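Local coordinates for Serine/threonine-protein phosphatase 2A regulatory subunit B'' subunit alpha (Homo sapiens, PDB 4I5J) that serves as a calcium-binding EF-hand regulatory subunit of protein phosphatase 2A, which might modulate the substrate selectivity, activity and localisation of the catalytic enzyme, at residues Y216-Q219 and C220-E224; F266-T269 and F270-E274. One frame throughout, in Å; residues are numbered along the deposited sequence.

Contact 1 of 2, residues Y216-Q219 and C220-E224; sequences YEEQ and CERME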
ATOM      1  N   TYR A 216      12.731  15.408   7.646  1.00 41.00           N
ATOM      2  CA  TYR A 216      12.684  15.845   9.046  1.00 47.05           C
ATOM      3  C   TYR A 216      12.616  17.368   9.182  1.00 56.26           C
ATOM      4  O   TYR A 216      12.023  17.889  10.120  1.00 65.40           O
ATOM      5  CB  TYR A 216      13.814  15.244   9.885  1.00 47.31           C
ATOM      6  CG  TYR A 216      13.701  15.595  11.365  1.00 56.76           C
ATOM      7  CD1 TYR A 216      12.635  15.140  12.133  1.00 60.49           C
ATOM      8  CD2 TYR A 216      14.638  16.407  11.978  1.00 54.75           C
ATOM      9  CE1 TYR A 216      12.523  15.475  13.481  1.00 62.84           C
ATOM     10  CE2 TYR A 216      14.536  16.742  13.325  1.00 56.48           C
ATOM     11  CZ  TYR A 216      13.478  16.278  14.068  1.00 64.76           C
ATOM     12  OH  TYR A 216      13.382  16.619  15.403  1.00 68.98           O
ATOM     13  N   GLU A 217      13.200  18.074   8.221  1.00 56.72           N
ATOM     14  CA  GLU A 217      13.239  19.530   8.246  1.00 56.33           C
ATOM     15  C   GLU A 217      11.866  20.157   7.993  1.00 69.70           C
ATOM     16  O   GLU A 217      11.604  21.269   8.437  1.00 77.47           O
ATOM     17  CB  GLU A 217      14.282  20.034   7.235  1.00 68.71           C
ATOM     18  CG  GLU A 217      14.911  21.405   7.554  1.00 72.96           C
ATOM     19  CD  GLU A 217      14.394  22.472   6.606  1.00 76.64           C
ATOM     20  OE1 GLU A 217      13.777  22.097   5.568  1.00 75.54           O
ATOM     21  OE2 GLU A 217      14.594  23.670   6.900  1.00 70.61           O
ATOM     22  N   GLU A 218      10.980  19.450   7.292  1.00 66.82           N
ATOM     23  CA  GLU A 218       9.598  19.926   7.183  1.00 68.47           C
ATOM     24  C   GLU A 218       8.871  19.729   8.497  1.00 64.79           C
ATOM     25  O   GLU A 218       8.159  20.623   8.932  1.00 64.71           O
ATOM     26  CB  GLU A 218       8.810  19.258   6.049  1.00 62.31           C
ATOM     27  CG  GLU A 218       7.433  19.891   5.830  1.00 67.97           C
ATOM     28  CD  GLU A 218       6.479  18.994   5.058  1.00 66.65           C
ATOM     29  OE1 GLU A 218       6.912  17.916   4.607  1.00 68.43           O
ATOM     30  OE2 GLU A 218       5.295  19.362   4.905  1.00 70.01           O
ATOM     31  N   GLN A 219       9.046  18.570   9.132  1.00 58.77           N
ATOM     32  CA  GLN A 219       8.465  18.345  10.458  1.00 58.60           C
ATOM     33  C   GLN A 219       9.021  19.417  11.397  1.00 70.76           C
ATOM     34  O   GLN A 219       8.350  19.847  12.342  1.00 69.89           O
ATOM     35  CB  GLN A 219       8.850  16.966  11.009  1.00 45.62           C
ATOM     36  CG  GLN A 219       8.630  15.795  10.083  1.00 51.14           C
ATOM     37  CD  GLN A 219       7.194  15.296  10.109  1.00 60.73           C
ATOM     38  OE1 GLN A 219       6.337  15.814   9.389  1.00 60.58           O
ATOM     39  NE2 GLN A 219       6.925  14.274  10.937  1.00 55.91           N
ATOM     40  N   CYS A 220      10.255  19.852  11.147  1.00 60.51           N
ATOM     41  CA  CYS A 220      10.777  20.963  11.943  1.00 71.96           C
ATOM     42  C   CYS A 220      10.065  22.288  11.608  1.00 83.73           C
ATOM     43  O   CYS A 220       9.566  22.964  12.511  1.00 84.22           O
ATOM     44  CB  CYS A 220      12.295  21.076  11.845  1.00 64.65           C
ATOM     45  SG  CYS A 220      13.150  19.666  12.630  1.00 72.13           S
ATOM     46  N   GLU A 221       9.993  22.631  10.318  1.00 83.35           N
ATOM     47  CA  GLU A 221       9.240  23.803   9.872  1.00 85.26           C
ATOM     48  C   GLU A 221       7.816  23.791  10.427  1.00 79.19           C
ATOM     49  O   GLU A 221       7.251  24.845  10.699  1.00 85.81           O
ATOM     50  CB  GLU A 221       9.192  23.890   8.342  1.00 89.45           C
ATOM     51  CG  GLU A 221      10.474  24.351   7.669  1.00 92.55           C
ATOM     52  CD  GLU A 221      10.366  24.319   6.147  1.00 95.06           C
ATOM     53  OE1 GLU A 221       9.234  24.168   5.625  1.00 94.25           O
ATOM     54  OE2 GLU A 221      11.414  24.432   5.476  1.00 95.05           O
ATOM     55  N   ARG A 222       7.251  22.598  10.599  1.00 74.14           N
ATOM     56  CA  ARG A 222       5.915  22.443  11.182  1.00 81.05           C
ATOM     57  C   ARG A 222       5.959  22.742  12.674  1.00 86.21           C
ATOM     58  O   ARG A 222       5.335  23.697  13.142  1.00 89.13           O
ATOM     59  CB  ARG A 222       5.381  21.021  10.978  1.00 82.29           C
ATOM     60  CG  ARG A 222       4.495  20.802   9.745  1.00 85.71           C
ATOM     61  CD  ARG A 222       4.173  19.308   9.586  1.00 84.77           C
ATOM     62  NE  ARG A 222       3.011  19.031   8.743  1.00 85.76           N
ATOM     63  CZ  ARG A 222       2.538  17.807   8.508  1.00 83.71           C
ATOM     64  NH1 ARG A 222       3.139  16.758   9.049  1.00 85.75           N
ATOM     65  NH2 ARG A 222       1.474  17.626   7.736  1.00 75.26           N
ATOM     66  N   MET A 223       6.690  21.914  13.413  1.00 87.14           N
ATOM     67  CA  MET A 223       6.856  22.090  14.858  1.00 98.25           C
ATOM     68  C   MET A 223       7.144  23.534  15.275  1.00 99.53           C
ATOM     69  O   MET A 223       6.519  24.052  16.202  1.00 99.06           O
ATOM     70  CB  MET A 223       7.961  21.172  15.374  1.00 98.29           C
ATOM     71  CG  MET A 223       7.483  19.778  15.698  1.00 98.60           C
ATOM     72  SD  MET A 223       8.870  18.650  15.820  1.00109.33           S
ATOM     73  CE  MET A 223       8.185  17.414  16.927  1.00 74.66           C
ATOM     74  N   GLU A 224       8.085  24.169  14.575  1.00101.61           N
ATOM     75  CA  GLU A 224       8.460  25.560  14.826  1.00105.17           C
ATOM     76  C   GLU A 224       7.277  26.503  14.627  1.00106.24           C
ATOM     77  O   GLU A 224       7.138  27.496  15.338  1.00109.53           O
ATOM     78  CB  GLU A 224       9.629  25.984  13.924  1.00106.08           C
ATOM     79  CG  GLU A 224      10.977  25.361  14.291  1.00113.33           C
ATOM     80  CD  GLU A 224      12.089  25.728  13.315  1.00117.69           C
ATOM     81  OE1 GLU A 224      11.789  26.354  12.276  1.00119.28           O
ATOM     82  OE2 GLU A 224      13.264  25.392  13.589  1.00118.74           O
TER
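On helix 209-226, C220 sets its sulfur over one face of the ring of Y216, one turn earlier. The ring reaches that place because CG of Y216 stands anti to its own nitrogen (chi1 -175°), which brings the far end of the side chain closer to the following turn. SG lies 3.8 Å from the ring centroid, a Cys sulfur-aromatic contact. It is displaced toward the rim, with SG 3.3 Å from CE2 of Y216. The Y216 hydroxyl is hydrogen-bonded to the carbonyl of L231, which holds the far end of the ring.

E217 and E221 meet at an angle, their carboxylate planes 83° apart, with OE1 of E217 only 3.3 Å from OE2 of E221. Two acceptors this close would be expected to repel if both are charged; the salt bridge from E217 OE1 to R149 probably offsets part of that cost. Q219 and R222 instead run alongside each other, amide and guanidinium planes 41° apart, joined by a weak bond of 3.4 Å from R222 NH1 to Q219 OE1. OE2 of E218 stands well out of the guanidinium plane, 4.5 Å from NE of R222, so any attraction between the two would rest on charge alone, with no N-H pointing at the oxygen, while the E218 carboxylate is hydrogen-bonded to S148 OG and R149 N. Beneath these pairs runs the regular i to i+4 ladder, among its rungs the nearly straight bond of 2.8 Å from E221 N to E217 O.

Both segments belong to the helix that follows the calcium loop of the EF-hand. Y216 packs on F233 and L236 of helix 233-244, M223 and R222 lie on helix 273-277, and E218 and Q219 touch the loop at S147.

Contact 2 of 2, residues F266-T269 and F270-E274; sequences FYDT and FFNLE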
ATOM      1  N   PHE A 266      10.028   4.530  12.670  1.00 50.64           N
ATOM      2  CA  PHE A 266      10.932   5.271  11.786  1.00 45.81           C
ATOM      3  C   PHE A 266      10.124   6.165  10.838  1.00 46.52           C
ATOM      4  O   PHE A 266      10.268   7.390  10.828  1.00 45.98           O
ATOM      5  CB  PHE A 266      11.757   4.253  10.988  1.00 44.02           C
ATOM      6  CG  PHE A 266      12.798   4.860  10.071  1.00 43.31           C
ATOM      7  CD1 PHE A 266      14.034   5.247  10.556  1.00 42.73           C
ATOM      8  CD2 PHE A 266      12.555   4.988   8.718  1.00 43.28           C
ATOM      9  CE1 PHE A 266      14.995   5.774   9.714  1.00 44.18           C
ATOM     10  CE2 PHE A 266      13.517   5.518   7.872  1.00 37.02           C
ATOM     11  CZ  PHE A 266      14.728   5.909   8.366  1.00 37.20           C
ATOM     12  N   TYR A 267       9.215   5.555  10.091  1.00 44.63           N
ATOM     13  CA  TYR A 267       8.379   6.297   9.144  1.00 45.17           C
ATOM     14  C   TYR A 267       7.547   7.445   9.759  1.00 44.93           C
ATOM     15  O   TYR A 267       7.527   8.565   9.235  1.00 46.89           O
ATOM     16  CB  TYR A 267       7.483   5.320   8.360  1.00 46.00           C
ATOM     17  CG  TYR A 267       8.257   4.417   7.407  1.00 43.86           C
ATOM     18  CD1 TYR A 267       7.869   3.104   7.194  1.00 37.27           C
ATOM     19  CD2 TYR A 267       9.363   4.891   6.706  1.00 40.29           C
ATOM     20  CE1 TYR A 267       8.553   2.289   6.327  1.00 39.30           C
ATOM     21  CE2 TYR A 267      10.063   4.076   5.829  1.00 34.14           C
ATOM     22  CZ  TYR A 267       9.660   2.774   5.649  1.00 39.80           C
ATOM     23  OH  TYR A 267      10.336   1.950   4.774  1.00 34.29           O
ATOM     24  N   ASP A 268       6.853   7.176  10.855  1.00 46.28           N
ATOM     25  CA  ASP A 268       6.084   8.220  11.542  1.00 50.22           C
ATOM     26  C   ASP A 268       6.969   9.389  11.942  1.00 53.98           C
ATOM     27  O   ASP A 268       6.605  10.555  11.788  1.00 62.41           O
ATOM     28  CB  ASP A 268       5.395   7.652  12.790  1.00 53.95           C
ATOM     29  CG  ASP A 268       4.295   6.664  12.450  1.00 60.86           C
ATOM     30  OD1 ASP A 268       3.732   6.741  11.328  1.00 58.18           O
ATOM     31  OD2 ASP A 268       3.993   5.811  13.311  1.00 69.20           O
ATOM     32  N   THR A 269       8.143   9.055  12.457  1.00 55.91           N
ATOM     33  CA  THR A 269       9.092  10.036  12.927  1.00 51.57           C
ATOM     34  C   THR A 269       9.446  11.011  11.807  1.00 46.95           C
ATOM     35  O   THR A 269       9.632  12.189  12.059  1.00 50.11           O
ATOM     36  CB  THR A 269      10.349   9.320  13.446  1.00 60.81           C
ATOM     37  OG1 THR A 269       9.989   8.481  14.552  1.00 61.95           O
ATOM     38  CG2 THR A 269      11.410  10.299  13.881  1.00 62.23           C
ATOM     39  N   PHE A 270       9.506  10.531  10.565  1.00 42.80           N
ATOM     40  CA  PHE A 270       9.869  11.395   9.429  1.00 39.32           C
ATOM     41  C   PHE A 270       8.744  12.049   8.646  1.00 46.05           C
ATOM     42  O   PHE A 270       8.988  13.021   7.912  1.00 48.25           O
ATOM     43  CB  PHE A 270      10.815  10.674   8.464  1.00 38.67           C
ATOM     44  CG  PHE A 270      12.183  10.463   9.035  1.00 43.27           C
ATOM     45  CD1 PHE A 270      12.599   9.204   9.445  1.00 44.29           C
ATOM     46  CD2 PHE A 270      13.037  11.544   9.215  1.00 42.14           C
ATOM     47  CE1 PHE A 270      13.854   9.026   9.997  1.00 50.19           C
ATOM     48  CE2 PHE A 270      14.283  11.378   9.777  1.00 42.40           C
ATOM     49  CZ  PHE A 270      14.700  10.116  10.164  1.00 46.23           C
ATOM     50  N   PHE A 271       7.520  11.537   8.761  1.00 44.70           N
ATOM     51  CA  PHE A 271       6.452  12.133   7.964  1.00 43.50           C
ATOM     52  C   PHE A 271       5.015  12.013   8.482  1.00 51.10           C
ATOM     53  O   PHE A 271       4.082  12.368   7.768  1.00 55.69           O
ATOM     54  CB  PHE A 271       6.551  11.706   6.493  1.00 43.81           C
ATOM     55  CG  PHE A 271       6.412  10.223   6.266  1.00 50.12           C
ATOM     56  CD1 PHE A 271       5.166   9.614   6.325  1.00 50.08           C
ATOM     57  CD2 PHE A 271       7.513   9.450   5.944  1.00 51.11           C
ATOM     58  CE1 PHE A 271       5.029   8.263   6.097  1.00 46.48           C
ATOM     59  CE2 PHE A 271       7.383   8.097   5.716  1.00 50.41           C
ATOM     60  CZ  PHE A 271       6.133   7.502   5.795  1.00 47.72           C
ATOM     61  N   ASN A 272       4.839  11.534   9.714  1.00 56.78           N
ATOM     62  CA  ASN A 272       3.523  11.552  10.375  1.00 59.16           C
ATOM     63  C   ASN A 272       3.674  12.223  11.748  1.00 58.07           C
ATOM     64  O   ASN A 272       3.826  11.553  12.775  1.00 58.85           O
ATOM     65  CB  ASN A 272       2.920  10.135  10.474  1.00 58.62           C
ATOM     66  CG  ASN A 272       1.434  10.133  10.887  1.00 69.02           C
ATOM     67  OD1 ASN A 272       1.012  10.882  11.772  1.00 70.25           O
ATOM     68  ND2 ASN A 272       0.646   9.270  10.247  1.00 70.63           N
ATOM     69  N   LEU A 273       3.667  13.556  11.744  1.00 57.50           N
ATOM     70  CA  LEU A 273       3.987  14.356  12.935  1.00 65.67           C
ATOM     71  C   LEU A 273       3.100  14.002  14.107  1.00 70.68           C
ATOM     72  O   LEU A 273       3.561  13.958  15.238  1.00 76.32           O
ATOM     73  CB  LEU A 273       3.841  15.851  12.634  1.00 73.24           C
ATOM     74  CG  LEU A 273       4.240  16.871  13.711  1.00 76.23           C
ATOM     75  CD1 LEU A 273       5.696  16.675  14.132  1.00 77.95           C
ATOM     76  CD2 LEU A 273       4.014  18.305  13.214  1.00 72.72           C
ATOM     77  N   GLU A 274       1.821  13.763  13.817  1.00 71.82           N
ATOM     78  CA  GLU A 274       0.822  13.386  14.812  1.00 74.13           C
ATOM     79  C   GLU A 274       1.152  12.065  15.492  1.00 70.38           C
ATOM     80  O   GLU A 274       1.155  11.974  16.717  1.00 74.97           O
ATOM     81  CB  GLU A 274      -0.560  13.267  14.157  1.00 85.37           C
ATOM     82  CG  GLU A 274      -1.295  14.581  13.921  1.00 91.95           C
ATOM     83  CD  GLU A 274      -2.721  14.357  13.422  1.00 99.11           C
ATOM     84  OE1 GLU A 274      -2.903  13.515  12.514  1.00 97.95           O
ATOM     85  OE2 GLU A 274      -3.658  15.010  13.944  1.00102.24           O
TER
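The F266 ring receives F270 on one face: CE1 of F270 sits 3.4 Å above its plane, offset toward the rim, and CE2 of Y267 lies at its edge. The two phenylalanine rings form a T-shaped pair, centroids 4.9 Å apart and planes at 65°, with F270 giving the edge. One face of the F271 ring lies over the carbonyl oxygen of Y267, 3.4 Å from the ring plane above its centre. F271 and Y267 point the same way with planes at 30°, but the rings are slid apart and barely overlap; the closest approach between the two side chains is F271 CZ to Y267 CB, 3.6 Å. This fold-back depends on chi1 of 62°, which places CG between the backbone nitrogen and carbonyl carbon. W195 meets both rings.

An alanine in place of F271 is likely to uncover the Y267 carbonyl and open a gap beside W195.

N272 N donates to D268 O (2.9 Å), and N272 is the N-cap of helix 273-277, its OD1 accepting from K275 N. Chemically, then, the contact divides in two: an aromatic cluster of ring edges and faces packs along the final residues of helix 263-271, while N272 serves both helices, its backbone N-H satisfying one and its side-chain oxygen the start of the next.

How the contacts relate
Contact 1 precedes contact 2 along the chain, and their centres are about 11 Å apart on the same side of the chain's centre. The first lies wholly on helix 209-226; the second spans the end of helix 263-271 and the start of helix 273-277. They touch directly: CG of Q219 packs 3.5 Å from F270 O, F270 lies on Y216, and L273 lies on R222 and M223. Helix 233-244, between them in sequence, packs against both. The last two helices of this EF-hand-containing fragment thus pack against the helix that follows the calcium loop, and the side chains of Y216 and F270 are about 10 and 9 Å from that of E211, a calcium ligand.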